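Local coordinates for protein tryptophan halogenase (Shewanella frigidimarina, PDB 2PYX) that probably acts as a flavin-dependent tryptophan halogenase, binding FAD in a Rossmann-type domain and using it in monooxygenase-like chemistry, at residues L212-K215 against E219-G222; L440-Y445 against Q450-Y455. All blocks are in the same frame, centred on the assembly; numbering follows the deposited sequence.

Interaction 1 (L212-K215 against E219-G222); sequences LITK and EISG
I213 and E219 stand side by side on one face of a beta hairpin, pointing the same way, while L212 and I220 point to the other face. On the first face the pair is non-hydrogen-bonded, its CA atoms 4.4 Å apart, and the contact is made at the far ends: I213 CD1 lies 4.1 Å from E219 OE2. Both chains start beside their own backbone N (chi1 -46° for I213, -53° for E219) and then run extended, which keeps them alongside each other. E219 OE1 is held in a salt bridge with K211, while OE2 is only in van der Waals contact with the isoleucine methyl. At the turn end of the strand T214 crosses I220 at a slant, its methyl CG2 3.9 Å from I220 CG1. With chi1 67°, T214 has CG2 anti to its carbonyl carbon and OG1 between that carbon and the backbone N, where OG1 hydrogen-bonds N217 N and G218 O of the turn. L212 and I220 form the hydrogen-bonded pair: L212 N reaches I220 O at 2.8 Å, and I220 N reaches L212 O at 2.8 Å, both nearly straight. L212 O also receives a CA-H contact from E219 CA at 3.3 Å. L212 and I220 both continue onto I11 of strand 9-13, and L212 also comes close to V198, a predicted FAD-binding residue. The hairpin, flanked by strand 198-203 beyond 209-214, is thus two-sided: a mixed face combines the isoleucine with the carboxylate and its lysine, and an aliphatic face lies against the mixed sheet that contains strand 9-13, probably the nucleotide-binding one, with the paired backbone groups satisfied by each other.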
loop_
_atom_site.group_PDB
_atom_site.type_symbol
_atom_site.label_atom_id
_atom_site.label_comp_id
_atom_site.label_asym_id
_atom_site.label_seq_id
_atom_site.Cartn_x
_atom_site.Cartn_y
_atom_site.Cartn_z
ATOM N N LEU A 212 22.928 13.965 -16.370
ATOM C CA LEU A 212 22.719 12.746 -17.110
ATOM C C LEU A 212 22.967 13.034 -18.568
ATOM O O LEU A 212 22.558 14.067 -19.064
ATOM C CB LEU A 212 21.301 12.224 -16.941
ATOM C CG LEU A 212 20.861 12.052 -15.500
ATOM C CD1 LEU A 212 19.427 11.559 -15.505
ATOM C CD2 LEU A 212 21.756 11.062 -14.765
ATOM N N ILE A 213 23.673 12.124 -19.236
ATOM C CA ILE A 213 23.849 12.246 -20.659
ATOM C C ILE A 213 22.890 11.253 -21.270
ATOM O O ILE A 213 22.986 10.042 -21.025
ATOM C CB ILE A 213 25.306 12.017 -21.104
ATOM C CG1 ILE A 213 26.262 12.781 -20.195
ATOM C CG2 ILE A 213 25.423 12.499 -22.510
ATOM C CD1 ILE A 213 27.674 12.869 -20.693
ATOM N N THR A 214 21.895 11.786 -21.970
ATOM C CA THR A 214 20.869 10.982 -22.600
ATOM C C THR A 214 21.345 10.495 -23.953
ATOM O O THR A 214 22.338 11.002 -24.492
ATOM C CB THR A 214 19.495 11.702 -22.759
ATOM O OG1 THR A 214 19.580 12.790 -23.695
ATOM C CG2 THR A 214 19.002 12.214 -21.386
ATOM N N LYS A 215 20.651 9.488 -24.472
ATOM C CA LYS A 215 21.033 8.904 -25.756
ATOM C C LYS A 215 20.773 9.865 -26.933
ATOM O O LYS A 215 21.594 9.937 -27.865
ATOM C CB LYS A 215 20.301 7.584 -25.960
ATOM C CG LYS A 215 20.765 6.824 -27.182
ATOM C CD LYS A 215 20.360 5.374 -27.120
ATOM C CE LYS A 215 20.992 4.614 -28.276
ATOM N NZ LYS A 215 20.635 3.159 -28.267
ATOM N N GLU A 219 22.584 16.578 -22.739
ATOM C CA GLU A 219 22.898 16.538 -21.298
ATOM C C GLU A 219 21.767 17.215 -20.518
ATOM O O GLU A 219 21.314 18.303 -20.885
ATOM C CB GLU A 219 24.214 17.239 -20.995
ATOM C CG GLU A 219 25.375 16.753 -21.812
ATOM C CD GLU A 219 26.690 17.328 -21.344
ATOM O OE1 GLU A 219 26.683 18.309 -20.565
ATOM O OE2 GLU A 219 27.735 16.793 -21.765
ATOM N N ILE A 220 21.311 16.537 -19.458
ATOM C CA ILE A 220 20.246 17.032 -18.608
ATOM C C ILE A 220 20.881 17.210 -17.238
ATOM O O ILE A 220 21.250 16.208 -16.592
ATOM C CB ILE A 220 19.080 16.031 -18.532
ATOM C CG1 ILE A 220 18.494 15.740 -19.920
ATOM C CG2 ILE A 220 17.953 16.552 -17.602
ATOM C CD1 ILE A 220 17.798 16.931 -20.560
ATOM N N SER A 221 21.011 18.459 -16.801
ATOM C CA SER A 221 21.636 18.777 -15.524
ATOM C C SER A 221 20.568 18.954 -14.462
ATOM O O SER A 221 19.458 19.377 -14.754
ATOM C CB SER A 221 22.473 20.058 -15.627
ATOM O OG SER A 221 23.589 19.892 -16.519
ATOM N N GLY A 222 20.917 18.590 -13.230
ATOM C CA GLY A 222 20.017 18.808 -12.116
ATOM C C GLY A 222 20.747 18.790 -10.797
ATOM O O GLY A 222 21.962 18.507 -10.734
#

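Interaction 2 (L440-Y445 against Q450-Y455); sequences LELWRY and QQDISY
W443 and D452 join helix 434-443 to the short 3-10 segment 450-452 through one side-chain hydrogen bond. W443 NE1 donates to D452 OD2 at 3.1 Å, with 155° at the hydrogen. The acceptor lies close to the indole plane, at the ring's edge, but the N-H meets it from above the carboxylate plane, and the two flat groups are turned 50° apart. W443 CG sits beside its own backbone N (chi1 -66°), which carries the indole nitrogen out toward the 3-10 segment. L442 instead has CG anti to N and crosses D452 obliquely, its CD2 3.8 Å from D452 OD1. D452 OD2 has a second donor, S449 N, so two N-H groups hold OD2. A phenylalanine in place of W443 would remove the indole N-H and would probably leave D452 OD2 with S449 N alone, the carboxylate freer to turn. The indole also packs on P448 in the intervening turn, and the carbonyl of W443 bonds T476 in the segment after helix 462-471. One turn back, L440 rests on L410 and V413 of the long helix 383-413, whose R396 and Q399 are touched by Y455.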
loop_
_atom_site.group_PDB
_atom_site.type_symbol
_atom_site.label_atom_id
_atom_site.label_comp_id
_atom_site.label_asym_id
_atom_site.label_seq_id
_atom_site.Cartn_x
_atom_site.Cartn_y
_atom_site.Cartn_z
ATOM N N LEU A 440 5.337 -9.689 20.392
ATOM C CA LEU A 440 4.538 -10.903 20.584
ATOM C C LEU A 440 4.510 -11.337 22.040
ATOM O O LEU A 440 3.496 -11.798 22.535
ATOM C CB LEU A 440 5.080 -12.029 19.695
ATOM C CG LEU A 440 4.756 -11.862 18.209
ATOM C CD1 LEU A 440 5.567 -12.867 17.397
ATOM C CD2 LEU A 440 3.264 -11.920 17.923
ATOM N N GLU A 441 5.633 -11.158 22.724
ATOM C CA GLU A 441 5.704 -11.454 24.144
ATOM C C GLU A 441 4.881 -10.442 24.939
ATOM O O GLU A 441 4.073 -10.830 25.790
ATOM C CB GLU A 441 7.159 -11.502 24.597
ATOM C CG GLU A 441 7.363 -11.673 26.077
ATOM C CD GLU A 441 8.825 -11.540 26.474
ATOM O OE1 GLU A 441 9.400 -10.390 26.577
ATOM O OE2 GLU A 441 9.388 -12.628 26.734
ATOM N N LEU A 442 5.061 -9.145 24.660
ATOM C CA LEU A 442 4.310 -8.130 25.372
ATOM C C LEU A 442 2.813 -8.290 25.181
ATOM O O LEU A 442 2.042 -8.153 26.144
ATOM C CB LEU A 442 4.762 -6.747 24.913
ATOM C CG LEU A 442 4.114 -5.550 25.582
ATOM C CD1 LEU A 442 4.380 -5.590 27.067
ATOM C CD2 LEU A 442 4.606 -4.249 24.968
ATOM N N TRP A 443 2.388 -8.623 23.956
ATOM C CA TRP A 443 0.970 -8.657 23.638
ATOM C C TRP A 443 0.265 -9.862 24.244
ATOM O O TRP A 443 -0.960 -9.875 24.271
ATOM C CB TRP A 443 0.764 -8.572 22.136
ATOM C CG TRP A 443 1.195 -7.279 21.561
ATOM C CD1 TRP A 443 1.277 -6.070 22.217
ATOM C CD2 TRP A 443 1.564 -7.015 20.199
ATOM N NE1 TRP A 443 1.668 -5.084 21.333
ATOM C CE2 TRP A 443 1.854 -5.629 20.098
ATOM C CE3 TRP A 443 1.708 -7.813 19.061
ATOM C CZ2 TRP A 443 2.282 -5.045 18.900
ATOM C CZ3 TRP A 443 2.141 -7.219 17.880
ATOM C CH2 TRP A 443 2.425 -5.862 17.823
ATOM N N ARG A 444 1.014 -10.848 24.736
ATOM C CA ARG A 444 0.386 -11.884 25.557
ATOM C C ARG A 444 -0.255 -11.288 26.798
ATOM O O ARG A 444 -1.175 -11.881 27.357
ATOM C CB ARG A 444 1.410 -12.916 25.977
ATOM C CG ARG A 444 1.924 -13.787 24.888
ATOM C CD ARG A 444 3.028 -14.687 25.416
ATOM N NE ARG A 444 2.498 -15.618 26.408
ATOM C CZ ARG A 444 3.227 -16.352 27.252
ATOM N NH1 ARG A 444 4.551 -16.277 27.262
ATOM N NH2 ARG A 444 2.611 -17.177 28.095
ATOM N N TYR A 445 0.246 -10.136 27.229
ATOM C CA TYR A 445 -0.090 -9.573 28.532
ATOM C C TYR A 445 -0.820 -8.256 28.477
ATOM O O TYR A 445 -1.461 -7.858 29.458
ATOM C CB TYR A 445 1.150 -9.472 29.436
ATOM C CG TYR A 445 1.759 -10.805 29.674
ATOM C CD1 TYR A 445 1.164 -11.691 30.547
ATOM C CD2 TYR A 445 2.900 -11.209 28.990
ATOM C CE1 TYR A 445 1.700 -12.945 30.736
ATOM C CE2 TYR A 445 3.442 -12.450 29.186
ATOM C CZ TYR A 445 2.838 -13.309 30.064
ATOM O OH TYR A 445 3.371 -14.591 30.283
ATOM N N GLN A 450 -0.987 2.685 21.120
ATOM C CA GLN A 450 -0.143 3.769 20.584
ATOM C C GLN A 450 1.197 3.863 21.283
ATOM O O GLN A 450 2.186 4.365 20.701
ATOM C CB GLN A 450 -0.847 5.125 20.677
ATOM N N GLN A 451 1.276 3.359 22.505
ATOM C CA GLN A 451 2.526 3.392 23.292
ATOM C C GLN A 451 3.610 2.528 22.669
ATOM O O GLN A 451 4.805 2.658 23.007
ATOM C CB GLN A 451 2.330 2.890 24.734
ATOM C CG GLN A 451 1.341 3.636 25.599
ATOM C CD GLN A 451 1.884 4.926 26.160
ATOM O OE1 GLN A 451 3.100 5.135 26.227
ATOM N NE2 GLN A 451 0.984 5.807 26.583
ATOM N N ASP A 452 3.211 1.626 21.767
ATOM C CA ASP A 452 4.141 0.734 21.130
ATOM C C ASP A 452 4.911 1.388 19.994
ATOM O O ASP A 452 5.873 0.779 19.504
ATOM C CB ASP A 452 3.438 -0.489 20.536
ATOM C CG ASP A 452 2.799 -1.369 21.582
ATOM O OD1 ASP A 452 3.266 -1.440 22.752
ATOM O OD2 ASP A 452 1.799 -2.016 21.168
ATOM N N ILE A 453 4.499 2.599 19.595
ATOM C CA ILE A 453 5.109 3.328 18.455
ATOM C C ILE A 453 5.749 4.615 19.021
ATOM O O ILE A 453 5.072 5.400 19.646
ATOM C CB ILE A 453 4.020 3.670 17.400
ATOM C CG1 ILE A 453 3.411 2.371 16.819
ATOM C CG2 ILE A 453 4.603 4.540 16.297
ATOM C CD1 ILE A 453 2.083 2.517 16.037
ATOM N N SER A 454 7.048 4.808 18.771
ATOM C CA SER A 454 7.798 5.908 19.390
ATOM C C SER A 454 7.849 7.169 18.566
ATOM O O SER A 454 8.178 8.248 19.093
ATOM C CB SER A 454 9.216 5.478 19.674
ATOM O OG SER A 454 9.955 5.302 18.485
ATOM N N TYR A 455 7.560 7.042 17.279
ATOM C CA TYR A 455 7.831 8.104 16.306
ATOM C C TYR A 455 6.539 8.580 15.668
ATOM O O TYR A 455 5.489 7.918 15.686
ATOM C CB TYR A 455 8.845 7.614 15.237
ATOM C CG TYR A 455 8.386 6.353 14.529
ATOM C CD1 TYR A 455 8.720 5.111 15.027
ATOM C CD2 TYR A 455 7.630 6.405 13.359
ATOM C CE1 TYR A 455 8.287 3.947 14.416
ATOM C CE2 TYR A 455 7.194 5.230 12.734
ATOM C CZ TYR A 455 7.536 4.019 13.254
ATOM O OH TYR A 455 7.105 2.859 12.679
#

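How the interactions relate
Interactions 1 and 2 lie far apart in one chain: their centres are 48 Å from each other, their nearest atoms about 30 Å, and they do not touch. They follow in series along the sequence, the hairpin 212-215/219-222 closing well before the contact 440-445/450-455 opens. Interaction 1 belongs to the nucleotide-binding part, with L212 about 4 Å, side chain to side chain, from V198 of the predicted FAD site, though its centre is about 32 Å from that of the chain. Interaction 2 lies away from the predicted FAD and tryptophan sites, about 23 Å from the chain centre, among the C-terminal helices. The two thus belong to separate parts of the fold, one built on strands, the other on helices.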